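Local structure of kinesin-like protein (Caenorhabditis elegans, 5X3E) at residues R41-T46 and V411-D416; N155-C160 and K313-T318; V102-N107 and N402-M407. The protein is probably an ATP-driven motor of the kinesin-6 family that binds and moves along microtubules. All blocks are in the same frame, centred on the assembly; numbering follows the deposited sequence.

Contact 1: residues R41-T46 and V411-D416; sequences RLCPYT and VNPKPD
Strands 37-42 and 404-411 are parallel neighbours in the central sheet of the kinesin motor domain, and Leu42 pairs with Val411 at their C-terminal ends. Val411 N donates to Arg41 O at 3.2 Å. Cys43 N adds a weak bond to Val411 O. On the face of the sheet that carries both side chains, Leu42 CD2 meets Val411 CG2 at 3.4 Å. Beyond the sheet the two chains continue as loops. Cys43 SG sits over the face of the Asn412 amide, 3.4 Å from its CG. Pro413 fits between Cys43 and Tyr45, with its CG 3.9 Å from Tyr45 CB. With CG anti to the backbone N (chi1 170°), the Tyr45 ring reaches Lys414 and lays one face against it. Lys414 CA sits 4.1 Å from the ring centroid in a CH-pi contact. Asn412 OD1 closes an Asx turn by accepting from Lys414 N at 2.9 Å. Asn412 ND2 bonds to Gly123 O, in the probable P-loop. Both ends of the amide are therefore bonded, which fixes its rotation and ties the loop to the probable nucleotide site.

Contact 2: residues N155-C160 and K313-T318; sequences NRVEKC and KSVYPT. With SO4 (sulfate ion), chain F; SO4 (sulfate ion), chain D.
Val157 and Val315 form the close part of a packing between two loops at one end of the kinesin motor domain. Segment 155-160 precedes strand 162-165. Segment 313-318 belongs to the connection between the antiparallel neighbours 296-307 and 325-333 of the central sheet. Val157 CG1 points across the gap, anti to its carbonyl carbon (chi1 -80°). It lies beside Val315 O and 4.1 Å from Val315 CG1. The same methyl comes within 4.5 Å of Pro317 CD. Val214 of strand 213-225 touches the side chains of Asn155, Val157, Val315 and Pro317. No hydrogen bond joins the two segments. Asn155 ND2 instead bonds to Met213 O, and Tyr316 OH to Arg173 O. The outer side is loose and polar. Arg156, Glu158, Lys313 and Ser314 are exposed. A sulfate ion, probably from the crystallisation liquor, lies at each far side. One is by the Lys159 backbone and at the edge of the Arg156 guanidinium. The other is by Lys313, its O1 3.1 Å from NZ, though its placement is doubtful. Back on the packed side, Val315 CG1 touches Asn155 CB at 3.7 Å, the two side chains crossing at about a right angle.

Contact 3: residues V102-N107 and N402-M407; sequences VDLILN and NGKIRM
Asp103 and Arg406 meet end-on in a two-pronged salt bridge. Arg406 NH2 donates to Asp103 OD1 at 2.5 Å, and Arg406 NH1 to Asp103 OD2 at 2.7 Å. Both oxygens are approached on their syn sides. The carboxylate and guanidinium planes are 27° apart, nearly coplanar. Leu104 packs next to this pair. Its CD2 touches Lys404 CG at 3.6 Å and lies equally near Arg406 NH1, which it approaches obliquely. Asn107 rests against the start of the Lys404 side chain. Lys404 NZ lies 4.8 Å from Asp103 OD1, too far for a bond, though its charge may add to the positive field around the carboxylate. These residues join helix 93-109 to strand 404-411. The axes of 102-107 and 404-407 pass 9.9 Å apart, nearly antiparallel at 160°. The helix is the crossover of a beta-alpha-beta unit in the P-loop NTPase fold, linking strand 86-87 to strand 114-119 on the same sheet. A bend at chi3 (-61°) turns the guanidinium end towards Asp103. Second-shell partners hold it: NE pairs with Glu37, and NH1 also donates to Thr100 O. With an alanine in place of Asp103 both carboxylate bonds go, which would probably leave Arg406 with Glu37 to balance its charge and a less firmly oriented guanidinium. The Lys404 amine has its own partner in Ser35 O, and Leu104 is backed by Leu116 and Leu329.

How the contacts relate
Contacts 1 and 3 share strand 404-411. Contact 3 uses its beginning, where helix 93-109 packs on the sheet, and contact 1 its end, where its pairing with strand 37-42 finishes. Their centres are 27 Å apart. Contact 1 is the one beside the probable P-loop, which follows strand 114-119, the other neighbour of strand 404-411. Contact 2 lies on the opposite side of the chain's centre from contact 1. Those two centres are 48 Å apart, and their nearest atoms about 27 Å. Contact 3 is more central, with nearest atoms about 13 Å from contact 2. Contact 2 and its sulfates are thus well away from contact 1, the contact that touches the probable P-loop.

Contact 1: residues R41-T46 and V411-D416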
ATOM      1  N   ARG A  41      -4.893  13.536   8.272  1.00 57.37           N
ATOM      2  CA  ARG A  41      -5.957  13.034   9.137  1.00 66.78           C
ATOM      3  C   ARG A  41      -5.584  13.259  10.593  1.00 70.04           C
ATOM      4  O   ARG A  41      -4.572  12.731  11.066  1.00 71.18           O
ATOM      5  CB  ARG A  41      -6.237  11.550   8.895  1.00 53.90           C
ATOM      6  CG  ARG A  41      -7.343  11.031   9.792  1.00 54.01           C
ATOM      7  CD  ARG A  41      -7.514   9.532   9.704  1.00 48.50           C
ATOM      8  NE  ARG A  41      -8.834   9.136  10.182  1.00 52.69           N
ATOM      9  CZ  ARG A  41      -9.240   7.878  10.302  1.00 57.44           C
ATOM     10  NH1 ARG A  41      -8.422   6.885   9.984  1.00 63.36           N
ATOM     11  NH2 ARG A  41     -10.463   7.614  10.742  1.00 52.81           N
ATOM     12  N   LEU A  42      -6.420  14.018  11.303  1.00 62.40           N
ATOM     13  CA  LEU A  42      -6.217  14.256  12.725  1.00 65.54           C
ATOM     14  C   LEU A  42      -6.840  13.123  13.539  1.00 70.03           C
ATOM     15  O   LEU A  42      -7.973  12.705  13.270  1.00 74.64           O
ATOM     16  CB  LEU A  42      -6.855  15.586  13.139  1.00 74.78           C
ATOM     17  CG  LEU A  42      -6.582  16.873  12.352  1.00 71.88           C
ATOM     18  CD1 LEU A  42      -6.992  18.095  13.174  1.00 76.73           C
ATOM     19  CD2 LEU A  42      -5.155  16.984  11.879  1.00 67.08           C
ATOM     20  N   CYS A  43      -6.111  12.633  14.528  1.00 67.47           N
ATOM     21  CA  CYS A  43      -6.685  11.632  15.412  1.00 78.04           C
ATOM     22  C   CYS A  43      -7.474  12.318  16.530  1.00 81.17           C
ATOM     23  O   CYS A  43      -7.342  13.527  16.743  1.00 84.54           O
ATOM     24  CB  CYS A  43      -5.584  10.754  15.999  1.00 68.71           C
ATOM     25  SG  CYS A  43      -4.352  11.679  16.899  1.00 87.55           S
ATOM     26  N   PRO A  44      -8.323  11.577  17.247  1.00 76.63           N
ATOM     27  CA  PRO A  44      -9.057  12.188  18.365  1.00 87.60           C
ATOM     28  C   PRO A  44      -8.116  12.757  19.423  1.00 98.06           C
ATOM     29  O   PRO A  44      -7.102  12.149  19.773  1.00106.08           O
ATOM     30  CB  PRO A  44      -9.899  11.029  18.913  1.00 95.16           C
ATOM     31  CG  PRO A  44      -9.297   9.779  18.317  1.00 85.37           C
ATOM     32  CD  PRO A  44      -8.793  10.206  16.983  1.00 73.47           C
ATOM     33  N   TYR A  45      -8.462  13.946  19.921  1.00102.46           N
ATOM     34  CA  TYR A  45      -7.669  14.659  20.923  1.00104.80           C
ATOM     35  C   TYR A  45      -8.601  15.345  21.913  1.00114.45           C
ATOM     36  O   TYR A  45      -9.302  16.296  21.550  1.00119.76           O
ATOM     37  CB  TYR A  45      -6.735  15.676  20.271  1.00103.56           C
ATOM     38  CG  TYR A  45      -6.070  16.606  21.261  1.00112.27           C
ATOM     39  CD1 TYR A  45      -5.243  16.115  22.261  1.00112.14           C
ATOM     40  CD2 TYR A  45      -6.270  17.980  21.195  1.00113.86           C
ATOM     41  CE1 TYR A  45      -4.639  16.960  23.166  1.00112.56           C
ATOM     42  CE2 TYR A  45      -5.667  18.834  22.095  1.00119.13           C
ATOM     43  CZ  TYR A  45      -4.850  18.318  23.077  1.00121.92           C
ATOM     44  OH  TYR A  45      -4.252  19.170  23.978  1.00128.61           O
ATOM     45  N   THR A  46      -8.609  14.868  23.155  1.00119.61           N
ATOM     46  CA  THR A  46      -9.468  15.422  24.205  1.00118.86           C
ATOM     47  C   THR A  46      -8.692  16.384  25.106  1.00123.85           C
ATOM     48  O   THR A  46      -8.575  16.188  26.316  1.00131.61           O
ATOM     49  CB  THR A  46     -10.087  14.292  25.022  1.00125.62           C
ATOM     50  OG1 THR A  46      -9.048  13.565  25.692  1.00130.36           O
ATOM     51  CG2 THR A  46     -10.850  13.339  24.115  1.00121.57           C
ATOM     52  N   VAL A 411      -1.500  12.856  11.896  1.00 74.07           N
ATOM     53  CA  VAL A 411      -0.872  13.737  12.878  1.00 76.35           C
ATOM     54  C   VAL A 411      -1.708  13.756  14.150  1.00 74.83           C
ATOM     55  O   VAL A 411      -2.940  13.689  14.101  1.00 85.90           O
ATOM     56  CB  VAL A 411      -0.675  15.171  12.343  1.00 77.16           C
ATOM     57  CG1 VAL A 411       0.391  15.209  11.254  1.00 70.38           C
ATOM     58  CG2 VAL A 411      -1.973  15.720  11.829  1.00 71.02           C
ATOM     59  N   ASN A 412      -1.029  13.841  15.296  1.00 75.37           N
ATOM     60  CA  ASN A 412      -1.702  13.943  16.579  1.00 80.43           C
ATOM     61  C   ASN A 412      -1.745  15.395  17.023  1.00 91.53           C
ATOM     62  O   ASN A 412      -0.686  16.036  17.113  1.00 90.08           O
ATOM     63  CB  ASN A 412      -0.996  13.089  17.627  1.00 83.66           C
ATOM     64  CG  ASN A 412      -1.848  12.859  18.867  1.00 87.96           C
ATOM     65  OD1 ASN A 412      -2.501  13.774  19.368  1.00 88.69           O
ATOM     66  ND2 ASN A 412      -1.862  11.623  19.353  1.00 86.96           N
ATOM     67  N   PRO A 413      -2.930  15.952  17.294  1.00 91.91           N
ATOM     68  CA  PRO A 413      -3.011  17.358  17.728  1.00 84.82           C
ATOM     69  C   PRO A 413      -2.466  17.607  19.124  1.00 94.96           C
ATOM     70  O   PRO A 413      -2.415  18.772  19.542  1.00112.26           O
ATOM     71  CB  PRO A 413      -4.518  17.661  17.674  1.00 80.26           C
ATOM     72  CG  PRO A 413      -5.122  16.546  16.864  1.00 93.11           C
ATOM     73  CD  PRO A 413      -4.262  15.353  17.123  1.00 91.95           C
ATOM     74  N   LYS A 414      -2.080  16.568  19.858  1.00 96.08           N
ATOM     75  CA  LYS A 414      -1.559  16.760  21.204  1.00100.09           C
ATOM     76  C   LYS A 414      -0.322  17.657  21.158  1.00 95.11           C
ATOM     77  O   LYS A 414       0.510  17.518  20.253  1.00 93.62           O
ATOM     78  CB  LYS A 414      -1.231  15.410  21.845  1.00104.09           C
ATOM     79  CG  LYS A 414      -1.636  15.319  23.313  1.00131.17           C
ATOM     80  CD  LYS A 414      -1.566  13.902  23.862  1.00136.71           C
ATOM     81  CE  LYS A 414      -2.043  13.864  25.313  1.00129.88           C
ATOM     82  NZ  LYS A 414      -2.044  12.487  25.879  1.00127.73           N
ATOM     83  N   PRO A 415      -0.167  18.586  22.108  1.00 98.61           N
ATOM     84  CA  PRO A 415       0.994  19.492  22.066  1.00108.56           C
ATOM     85  C   PRO A 415       2.320  18.778  22.227  1.00111.27           C
ATOM     86  O   PRO A 415       3.363  19.363  21.913  1.00111.99           O
ATOM     87  CB  PRO A 415       0.730  20.449  23.234  1.00105.51           C
ATOM     88  CG  PRO A 415      -0.038  19.621  24.199  1.00106.84           C
ATOM     89  CD  PRO A 415      -0.939  18.756  23.351  1.00101.90           C
ATOM     90  N   ASP A 416       2.312  17.541  22.722  1.00111.83           N
ATOM     91  CA  ASP A 416       3.547  16.777  22.844  1.00117.34           C
ATOM     92  C   ASP A 416       4.159  16.492  21.477  1.00114.79           C
ATOM     93  O   ASP A 416       5.386  16.515  21.321  1.00122.20           O
ATOM     94  CB  ASP A 416       3.270  15.474  23.589  1.00119.83           C
ATOM     95  CG  ASP A 416       2.944  15.702  25.041  1.00127.01           C
ATOM     96  OD1 ASP A 416       3.227  16.812  25.541  1.00145.15           O
ATOM     97  OD2 ASP A 416       2.378  14.786  25.671  1.00125.20           O
TER

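Contact 2: residues N155-C160 and K313-T318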
ATOM      1  N   ASN A 155     -15.417 -12.492 -13.297  1.00 51.25           N
ATOM      2  CA  ASN A 155     -14.639 -13.518 -13.993  1.00 48.48           C
ATOM      3  C   ASN A 155     -13.396 -13.902 -13.196  1.00 48.63           C
ATOM      4  O   ASN A 155     -12.325 -14.144 -13.756  1.00 70.82           O
ATOM      5  CB  ASN A 155     -14.252 -13.061 -15.400  1.00 44.04           C
ATOM      6  CG  ASN A 155     -15.455 -12.782 -16.276  1.00 42.08           C
ATOM      7  OD1 ASN A 155     -16.565 -13.228 -15.989  1.00 61.42           O
ATOM      8  ND2 ASN A 155     -15.234 -12.054 -17.367  1.00 40.32           N
ATOM      9  N   ARG A 156     -13.535 -13.952 -11.875  1.00 48.09           N
ATOM     10  CA  ARG A 156     -12.456 -14.443 -11.029  1.00 55.39           C
ATOM     11  C   ARG A 156     -12.365 -15.956 -11.193  1.00 46.94           C
ATOM     12  O   ARG A 156     -13.348 -16.665 -10.967  1.00 63.96           O
ATOM     13  CB  ARG A 156     -12.722 -14.096  -9.566  1.00 54.14           C
ATOM     14  CG  ARG A 156     -11.476 -13.977  -8.712  1.00 56.87           C
ATOM     15  CD  ARG A 156     -11.802 -14.112  -7.236  1.00 59.79           C
ATOM     16  NE  ARG A 156     -12.077 -15.510  -6.928  1.00 62.39           N
ATOM     17  CZ  ARG A 156     -13.270 -16.018  -6.651  1.00 79.03           C
ATOM     18  NH1 ARG A 156     -14.351 -15.246  -6.625  1.00100.51           N
ATOM     19  NH2 ARG A 156     -13.374 -17.315  -6.399  1.00 85.78           N
ATOM     20  N   VAL A 157     -11.207 -16.458 -11.600  1.00 49.94           N
ATOM     21  CA  VAL A 157     -11.089 -17.894 -11.836  1.00 52.43           C
ATOM     22  C   VAL A 157     -10.642 -18.647 -10.594  1.00 47.77           C
ATOM     23  O   VAL A 157     -10.212 -18.050  -9.602  1.00 50.09           O
ATOM     24  CB  VAL A 157     -10.133 -18.205 -12.999  1.00 56.39           C
ATOM     25  CG1 VAL A 157     -10.841 -18.013 -14.268  1.00 57.55           C
ATOM     26  CG2 VAL A 157      -8.901 -17.308 -12.940  1.00 49.67           C
ATOM     27  N   GLU A 158     -10.723 -19.970 -10.661  1.00 53.76           N
ATOM     28  CA  GLU A 158     -10.207 -20.809  -9.599  1.00 53.74           C
ATOM     29  C   GLU A 158      -8.688 -20.680  -9.529  1.00 55.11           C
ATOM     30  O   GLU A 158      -8.026 -20.144 -10.433  1.00 63.26           O
ATOM     31  CB  GLU A 158     -10.584 -22.267  -9.840  1.00 63.54           C
ATOM     32  CG  GLU A 158     -12.082 -22.501  -9.986  1.00 77.68           C
ATOM     33  CD  GLU A 158     -12.409 -23.869 -10.561  1.00104.57           C
ATOM     34  OE1 GLU A 158     -11.630 -24.387 -11.398  1.00110.37           O
ATOM     35  OE2 GLU A 158     -13.445 -24.430 -10.156  1.00115.59           O
ATOM     36  N   LYS A 159      -8.138 -21.197  -8.436  1.00 54.15           N
ATOM     37  CA  LYS A 159      -6.716 -21.090  -8.176  1.00 52.48           C
ATOM     38  C   LYS A 159      -5.918 -21.988  -9.116  1.00 53.00           C
ATOM     39  O   LYS A 159      -6.442 -22.927  -9.724  1.00 54.95           O
ATOM     40  CB  LYS A 159      -6.418 -21.480  -6.726  1.00 54.16           C
ATOM     41  CG  LYS A 159      -6.956 -20.506  -5.692  1.00 53.63           C
ATOM     42  CD  LYS A 159      -6.554 -20.974  -4.308  1.00 59.80           C
ATOM     43  CE  LYS A 159      -7.010 -20.026  -3.220  1.00 61.61           C
ATOM     44  NZ  LYS A 159      -6.589 -20.516  -1.879  1.00 89.81           N
ATOM     45  N   CYS A 160      -4.633 -21.658  -9.241  1.00 54.75           N
ATOM     46  CA  CYS A 160      -3.630 -22.434  -9.958  1.00 49.87           C
ATOM     47  C   CYS A 160      -3.840 -22.452 -11.464  1.00 57.18           C
ATOM     48  O   CYS A 160      -3.180 -23.233 -12.163  1.00 62.33           O
ATOM     49  CB  CYS A 160      -3.543 -23.868  -9.420  1.00 53.96           C
ATOM     50  SG  CYS A 160      -3.454 -23.939  -7.611  1.00 57.38           S
ATOM     51  N   LYS A 313     -17.862 -23.188 -22.041  1.00 82.44           N
ATOM     52  CA  LYS A 313     -18.877 -22.905 -21.031  1.00 64.40           C
ATOM     53  C   LYS A 313     -18.282 -22.434 -19.713  1.00 51.20           C
ATOM     54  O   LYS A 313     -19.033 -22.034 -18.818  1.00 51.70           O
ATOM     55  CB  LYS A 313     -19.734 -24.144 -20.768  1.00 60.26           C
ATOM     56  CG  LYS A 313     -20.860 -24.356 -21.761  1.00 63.68           C
ATOM     57  CD  LYS A 313     -22.017 -23.407 -21.491  1.00 80.45           C
ATOM     58  CE  LYS A 313     -22.937 -23.294 -22.697  1.00 80.71           C
ATOM     59  NZ  LYS A 313     -23.015 -24.566 -23.456  1.00 87.93           N
ATOM     60  N   SER A 314     -16.968 -22.460 -19.569  1.00 55.70           N
ATOM     61  CA  SER A 314     -16.342 -22.073 -18.319  1.00 57.03           C
ATOM     62  C   SER A 314     -15.793 -20.656 -18.421  1.00 55.99           C
ATOM     63  O   SER A 314     -15.839 -20.011 -19.470  1.00 52.65           O
ATOM     64  CB  SER A 314     -15.235 -23.064 -17.944  1.00 62.95           C
ATOM     65  OG  SER A 314     -14.213 -23.082 -18.924  1.00 90.34           O
ATOM     66  N   VAL A 315     -15.295 -20.166 -17.293  1.00 61.34           N
ATOM     67  CA  VAL A 315     -14.615 -18.884 -17.219  1.00 54.32           C
ATOM     68  C   VAL A 315     -13.125 -19.184 -17.190  1.00 68.51           C
ATOM     69  O   VAL A 315     -12.603 -19.676 -16.186  1.00 59.43           O
ATOM     70  CB  VAL A 315     -15.052 -18.085 -15.987  1.00 40.54           C
ATOM     71  CG1 VAL A 315     -14.358 -16.732 -15.963  1.00 40.60           C
ATOM     72  CG2 VAL A 315     -16.556 -17.935 -15.976  1.00 41.06           C
ATOM     73  N   TYR A 316     -12.441 -18.930 -18.299  1.00 66.12           N
ATOM     74  CA  TYR A 316     -11.054 -19.339 -18.436  1.00 55.51           C
ATOM     75  C   TYR A 316     -10.323 -18.342 -19.316  1.00 59.61           C
ATOM     76  O   TYR A 316     -10.921 -17.782 -20.243  1.00 52.67           O
ATOM     77  CB  TYR A 316     -10.951 -20.753 -19.024  1.00 63.48           C
ATOM     78  CG  TYR A 316      -9.783 -21.530 -18.482  1.00 57.97           C
ATOM     79  CD1 TYR A 316      -9.867 -22.170 -17.252  1.00 48.99           C
ATOM     80  CD2 TYR A 316      -8.596 -21.630 -19.197  1.00 62.15           C
ATOM     81  CE1 TYR A 316      -8.800 -22.878 -16.745  1.00 59.89           C
ATOM     82  CE2 TYR A 316      -7.520 -22.341 -18.695  1.00 60.02           C
ATOM     83  CZ  TYR A 316      -7.633 -22.961 -17.468  1.00 55.58           C
ATOM     84  OH  TYR A 316      -6.580 -23.665 -16.949  1.00 66.04           O
ATOM     85  N   PRO A 317      -9.042 -18.099 -19.059  1.00 57.43           N
ATOM     86  CA  PRO A 317      -8.267 -17.212 -19.929  1.00 46.99           C
ATOM     87  C   PRO A 317      -7.824 -17.920 -21.199  1.00 53.32           C
ATOM     88  O   PRO A 317      -7.780 -19.149 -21.281  1.00 54.32           O
ATOM     89  CB  PRO A 317      -7.055 -16.851 -19.063  1.00 50.86           C
ATOM     90  CG  PRO A 317      -6.860 -18.064 -18.212  1.00 43.10           C
ATOM     91  CD  PRO A 317      -8.259 -18.537 -17.889  1.00 49.69           C
ATOM     92  N   THR A 318      -7.488 -17.110 -22.199  1.00 51.66           N
ATOM     93  CA  THR A 318      -6.757 -17.630 -23.345  1.00 51.45           C
ATOM     94  C   THR A 318      -5.382 -18.103 -22.881  1.00 51.99           C
ATOM     95  O   THR A 318      -4.782 -17.530 -21.966  1.00 51.74           O
ATOM     96  CB  THR A 318      -6.613 -16.556 -24.423  1.00 62.41           C
ATOM     97  OG1 THR A 318      -5.985 -15.396 -23.868  1.00 70.02           O
ATOM     98  CG2 THR A 318      -7.984 -16.162 -24.957  1.00 60.06           C
TER
HETATM   99  S   SO4 F 504     -10.410 -22.132  -5.632  1.00 66.71           S
HETATM  100  O1  SO4 F 504     -11.209 -23.350  -5.600  1.00 90.00           O
HETATM  101  O2  SO4 F 504     -11.278 -20.963  -5.724  1.00 45.44           O
HETATM  102  O3  SO4 F 504      -9.614 -22.064  -4.407  1.00 93.50           O
HETATM  103  O4  SO4 F 504      -9.539 -22.172  -6.800  1.00 84.01           O
HETATM  104  S   SO4 D 502     -19.292 -23.633 -25.638  1.00 42.82           S
HETATM  105  O1  SO4 D 502     -20.252 -23.928 -24.588  1.00 46.73           O
HETATM  106  O2  SO4 D 502     -20.027 -23.665 -26.893  1.00 85.10           O
HETATM  107  O3  SO4 D 502     -18.211 -24.604 -25.697  1.00 51.41           O
HETATM  108  O4  SO4 D 502     -18.738 -22.310 -25.413  1.00 71.46           O

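Contact 3: residues V102-N107 and N402-M407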
ATOM      1  N   VAL A 102     -11.073   4.804  -3.107  1.00 50.57           N
ATOM      2  CA  VAL A 102     -12.006   4.373  -4.147  1.00 41.68           C
ATOM      3  C   VAL A 102     -11.441   4.674  -5.530  1.00 47.16           C
ATOM      4  O   VAL A 102     -11.560   3.859  -6.455  1.00 63.66           O
ATOM      5  CB  VAL A 102     -13.394   5.015  -3.934  1.00 51.02           C
ATOM      6  CG1 VAL A 102     -14.230   4.953  -5.206  1.00 41.08           C
ATOM      7  CG2 VAL A 102     -14.127   4.308  -2.808  1.00 42.22           C
ATOM      8  N   ASP A 103     -10.798   5.833  -5.695  1.00 50.38           N
ATOM      9  CA  ASP A 103     -10.224   6.161  -6.999  1.00 53.00           C
ATOM     10  C   ASP A 103      -9.003   5.299  -7.312  1.00 59.22           C
ATOM     11  O   ASP A 103      -8.686   5.082  -8.487  1.00 60.58           O
ATOM     12  CB  ASP A 103      -9.869   7.651  -7.070  1.00 43.94           C
ATOM     13  CG  ASP A 103      -8.769   8.047  -6.097  1.00 51.13           C
ATOM     14  OD1 ASP A 103      -8.090   9.065  -6.350  1.00 60.93           O
ATOM     15  OD2 ASP A 103      -8.570   7.335  -5.088  1.00 55.52           O
ATOM     16  N   LEU A 104      -8.306   4.804  -6.287  1.00 54.66           N
ATOM     17  CA  LEU A 104      -7.209   3.874  -6.540  1.00 45.62           C
ATOM     18  C   LEU A 104      -7.737   2.521  -6.992  1.00 48.18           C
ATOM     19  O   LEU A 104      -7.153   1.884  -7.876  1.00 45.94           O
ATOM     20  CB  LEU A 104      -6.338   3.717  -5.292  1.00 43.42           C
ATOM     21  CG  LEU A 104      -5.857   5.010  -4.632  1.00 40.75           C
ATOM     22  CD1 LEU A 104      -4.855   4.719  -3.520  1.00 40.77           C
ATOM     23  CD2 LEU A 104      -5.287   5.975  -5.667  1.00 43.25           C
ATOM     24  N   ILE A 105      -8.840   2.062  -6.394  1.00 54.81           N
ATOM     25  CA  ILE A 105      -9.439   0.808  -6.840  1.00 50.32           C
ATOM     26  C   ILE A 105      -9.981   0.950  -8.255  1.00 52.40           C
ATOM     27  O   ILE A 105      -9.839   0.043  -9.083  1.00 47.40           O
ATOM     28  CB  ILE A 105     -10.533   0.349  -5.867  1.00 46.69           C
ATOM     29  CG1 ILE A 105      -9.951   0.127  -4.467  1.00 40.84           C
ATOM     30  CG2 ILE A 105     -11.182  -0.914  -6.397  1.00 33.74           C
ATOM     31  CD1 ILE A 105     -11.020  -0.079  -3.396  1.00 42.42           C
ATOM     32  N   LEU A 106     -10.599   2.093  -8.561  1.00 42.67           N
ATOM     33  CA  LEU A 106     -11.024   2.339  -9.933  1.00 47.34           C
ATOM     34  C   LEU A 106      -9.832   2.301 -10.882  1.00 52.27           C
ATOM     35  O   LEU A 106      -9.938   1.792 -12.006  1.00 50.97           O
ATOM     36  CB  LEU A 106     -11.759   3.677 -10.026  1.00 43.94           C
ATOM     37  CG  LEU A 106     -13.112   3.735  -9.311  1.00 64.52           C
ATOM     38  CD1 LEU A 106     -13.680   5.149  -9.328  1.00 59.43           C
ATOM     39  CD2 LEU A 106     -14.092   2.747  -9.927  1.00 68.70           C
ATOM     40  N   ASN A 107      -8.688   2.838 -10.448  1.00 57.00           N
ATOM     41  CA  ASN A 107      -7.460   2.699 -11.226  1.00 52.30           C
ATOM     42  C   ASN A 107      -7.114   1.232 -11.448  1.00 42.55           C
ATOM     43  O   ASN A 107      -6.839   0.809 -12.578  1.00 41.43           O
ATOM     44  CB  ASN A 107      -6.308   3.417 -10.522  1.00 54.20           C
ATOM     45  CG  ASN A 107      -6.065   4.803 -11.071  1.00 86.28           C
ATOM     46  OD1 ASN A 107      -6.277   5.061 -12.256  1.00108.50           O
ATOM     47  ND2 ASN A 107      -5.617   5.708 -10.212  1.00 98.94           N
ATOM     48  N   ASN A 402       4.730   7.161 -12.793  1.00 58.98           N
ATOM     49  CA  ASN A 402       3.925   6.094 -13.371  1.00 67.89           C
ATOM     50  C   ASN A 402       2.949   5.596 -12.314  1.00 58.40           C
ATOM     51  O   ASN A 402       3.366   5.063 -11.282  1.00 62.86           O
ATOM     52  CB  ASN A 402       4.781   4.944 -13.899  1.00 87.57           C
ATOM     53  CG  ASN A 402       3.957   3.922 -14.669  1.00114.92           C
ATOM     54  OD1 ASN A 402       3.586   2.873 -14.140  1.00126.56           O
ATOM     55  ND2 ASN A 402       3.657   4.235 -15.925  1.00120.15           N
ATOM     56  N   GLY A 403       1.665   5.769 -12.575  1.00 60.99           N
ATOM     57  CA  GLY A 403       0.627   5.399 -11.633  1.00 62.78           C
ATOM     58  C   GLY A 403       0.170   6.579 -10.801  1.00 62.67           C
ATOM     59  O   GLY A 403       0.505   7.738 -11.060  1.00 77.65           O
ATOM     60  N   LYS A 404      -0.588   6.263  -9.757  1.00 63.45           N
ATOM     61  CA  LYS A 404      -1.177   7.263  -8.875  1.00 64.03           C
ATOM     62  C   LYS A 404      -0.657   7.090  -7.455  1.00 57.61           C
ATOM     63  O   LYS A 404      -0.676   5.977  -6.918  1.00 60.14           O
ATOM     64  CB  LYS A 404      -2.708   7.163  -8.898  1.00 54.80           C
ATOM     65  CG  LYS A 404      -3.414   8.038  -7.886  1.00 73.85           C
ATOM     66  CD  LYS A 404      -3.402   9.503  -8.282  1.00 85.11           C
ATOM     67  CE  LYS A 404      -4.271  10.317  -7.332  1.00 83.59           C
ATOM     68  NZ  LYS A 404      -4.417  11.735  -7.753  1.00 88.36           N
ATOM     69  N   ILE A 405      -0.185   8.180  -6.856  1.00 51.11           N
ATOM     70  CA  ILE A 405       0.346   8.173  -5.497  1.00 52.93           C
ATOM     71  C   ILE A 405      -0.550   9.041  -4.626  1.00 51.17           C
ATOM     72  O   ILE A 405      -0.844  10.190  -4.977  1.00 59.35           O
ATOM     73  CB  ILE A 405       1.800   8.681  -5.439  1.00 54.38           C
ATOM     74  CG1 ILE A 405       2.701   7.896  -6.384  1.00 56.21           C
ATOM     75  CG2 ILE A 405       2.339   8.602  -4.015  1.00 52.48           C
ATOM     76  CD1 ILE A 405       4.137   8.378  -6.348  1.00 51.30           C
ATOM     77  N   ARG A 406      -0.990   8.497  -3.495  1.00 47.01           N
ATOM     78  CA  ARG A 406      -1.665   9.291  -2.474  1.00 55.91           C
ATOM     79  C   ARG A 406      -0.989   9.046  -1.135  1.00 53.81           C
ATOM     80  O   ARG A 406      -0.816   7.894  -0.722  1.00 51.38           O
ATOM     81  CB  ARG A 406      -3.164   8.960  -2.381  1.00 41.59           C
ATOM     82  CG  ARG A 406      -3.865   9.671  -1.225  1.00 44.60           C
ATOM     83  CD  ARG A 406      -5.395   9.673  -1.341  1.00 54.08           C
ATOM     84  NE  ARG A 406      -5.876  10.363  -2.536  1.00 53.49           N
ATOM     85  CZ  ARG A 406      -6.487   9.762  -3.554  1.00 54.41           C
ATOM     86  NH1 ARG A 406      -6.706   8.454  -3.522  1.00 54.86           N
ATOM     87  NH2 ARG A 406      -6.888  10.468  -4.602  1.00 49.22           N
ATOM     88  N   MET A 407      -0.638  10.126  -0.446  1.00 51.73           N
ATOM     89  CA  MET A 407      -0.027  10.042   0.871  1.00 55.42           C
ATOM     90  C   MET A 407      -1.005  10.556   1.919  1.00 56.52           C
ATOM     91  O   MET A 407      -1.609  11.624   1.753  1.00 59.48           O
ATOM     92  CB  MET A 407       1.280  10.838   0.925  1.00 64.62           C
ATOM     93  CG  MET A 407       1.946  10.813   2.291  1.00 80.00           C
ATOM     94  SD  MET A 407       3.747  10.805   2.191  1.00 88.57           S
ATOM     95  CE  MET A 407       3.987  11.782   0.712  1.00 94.38           C
TER